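Xaa-Pro dipeptidase (Mycobacterium tuberculosis, PDB 5E2C) is probably a cytoplasmic metal-dependent exopeptidase that removes residues from the amino end of peptides, represented here by its creatinase/prolidase-type N-terminal domain. Local coordinates at residues G83-E87 / A88-K92. Numbering follows the deposited sequence.
Sequences GRAGE and AGVGK
Just past the last turn of helix 77-87, Val-90 turns its branched side chain toward the helix and sets it beside Ala-85. The methyl CG2 lies 4.1 Å from Ala-85 CB, and the same methyl rests 3.4 Å from Ala-85 O. With CG1 anti to the backbone N (chi1 167°), CG2 is the branch carried beside that N, which donates to the carbonyl it packs on: Val-90 N reaches Ala-85 O at 3.2 Å along a fairly straight N-H (163°). Gly-89, at a phi of 73°, turns the chain here, and its N bonds to Gly-86 O at 3.1 Å, approaching well above the carbonyl plane. Together these two bonds form a Schellman motif with Gly-89 as the C' residue. Just before the turn, Ala-88 N keeps the ordinary i to i-4 helical bond to Arg-84 O (2.9 Å), while Ala-88 CB lies close beside the same oxygen, at 3.4 Å. Phe-44 of strand 40-44 meets both Ala-88 and Val-90, fitting the turn against the sheet. Arg-84 O thus keeps its helical donor, Ala-85 O and Gly-86 O, past the regular ladder, are met by cap N-H groups, and an apolar contact closes the cap as the chain heads for strand 92-95.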
loop_
_atom_site.group_PDB
_atom_site.type_symbol
_atom_site.label_atom_id
_atom_site.label_comp_id
_atom_site.label_asym_id
_atom_site.label_seq_id
_atom_site.Cartn_x
_atom_site.Cartn_y
_atom_site.Cartn_z
ATOM N N GLY A 83 -9.579 -12.731 -8.463
ATOM C CA GLY A 83 -10.820 -13.450 -8.740
ATOM C C GLY A 83 -10.599 -14.662 -9.628
ATOM O O GLY A 83 -11.157 -15.737 -9.379
ATOM N N ARG A 84 -9.760 -14.510 -10.648
ATOM C CA ARG A 84 -9.361 -15.630 -11.497
ATOM C C ARG A 84 -8.677 -16.729 -10.699
ATOM O O ARG A 84 -8.959 -17.907 -10.907
ATOM C CB ARG A 84 -8.443 -15.153 -12.632
ATOM C CG ARG A 84 -9.165 -14.402 -13.735
ATOM C CD ARG A 84 -9.903 -15.334 -14.701
ATOM N NE ARG A 84 -9.024 -16.259 -15.427
ATOM C CZ ARG A 84 -8.488 -16.055 -16.637
ATOM N NH1 ARG A 84 -8.710 -14.925 -17.318
ATOM N NH2 ARG A 84 -7.734 -17.003 -17.183
ATOM N N ALA A 85 -7.798 -16.344 -9.776
ATOM C CA ALA A 85 -7.103 -17.307 -8.927
ATOM C C ALA A 85 -8.115 -18.102 -8.095
ATOM O O ALA A 85 -8.009 -19.322 -7.993
ATOM C CB ALA A 85 -6.089 -16.611 -8.023
ATOM N N GLY A 86 -9.121 -17.428 -7.546
ATOM C CA GLY A 86 -10.125 -18.111 -6.715
ATOM C C GLY A 86 -10.942 -19.113 -7.524
ATOM O O GLY A 86 -11.203 -20.237 -7.074
ATOM N N GLU A 87 -11.309 -18.705 -8.734
ATOM C CA GLU A 87 -12.056 -19.555 -9.678
ATOM C C GLU A 87 -11.221 -20.739 -10.156
ATOM O O GLU A 87 -11.772 -21.788 -10.450
ATOM C CB GLU A 87 -12.488 -18.741 -10.890
ATOM C CG GLU A 87 -13.585 -17.735 -10.591
ATOM C CD GLU A 87 -13.775 -16.710 -11.689
ATOM O OE1 GLU A 87 -13.043 -16.747 -12.711
ATOM O OE2 GLU A 87 -14.668 -15.852 -11.523
ATOM N N ALA A 88 -9.899 -20.572 -10.228
ATOM C CA ALA A 88 -8.976 -21.664 -10.560
ATOM C C ALA A 88 -8.623 -22.585 -9.372
ATOM O O ALA A 88 -7.764 -23.436 -9.508
ATOM C CB ALA A 88 -7.698 -21.089 -11.161
ATOM N N GLY A 89 -9.248 -22.398 -8.214
ATOM C CA GLY A 89 -9.026 -23.271 -7.056
ATOM C C GLY A 89 -7.691 -23.118 -6.347
ATOM O O GLY A 89 -7.239 -24.014 -5.648
ATOM N N VAL A 90 -7.075 -21.953 -6.484
ATOM C CA VAL A 90 -5.799 -21.673 -5.839
ATOM C C VAL A 90 -5.976 -21.621 -4.322
ATOM O O VAL A 90 -6.765 -20.846 -3.833
ATOM C CB VAL A 90 -5.248 -20.334 -6.397
ATOM C CG1 VAL A 90 -4.098 -19.794 -5.566
ATOM C CG2 VAL A 90 -4.811 -20.544 -7.827
ATOM N N GLY A 91 -5.251 -22.456 -3.580
ATOM C CA GLY A 91 -5.371 -22.480 -2.116
ATOM C C GLY A 91 -4.692 -21.310 -1.428
ATOM O O GLY A 91 -5.277 -20.652 -0.564
ATOM N N LYS A 92 -3.440 -21.074 -1.812
ATOM C CA LYS A 92 -2.654 -19.982 -1.273
ATOM C C LYS A 92 -2.134 -19.101 -2.413
ATOM O O LYS A 92 -1.387 -19.564 -3.285
ATOM C CB LYS A 92 -1.522 -20.521 -0.413
ATOM C CG LYS A 92 -2.034 -21.286 0.803
ATOM C CD LYS A 92 -0.905 -21.580 1.766
ATOM C CE LYS A 92 -1.429 -22.248 3.034
ATOM N NZ LYS A 92 -0.295 -22.632 3.920
#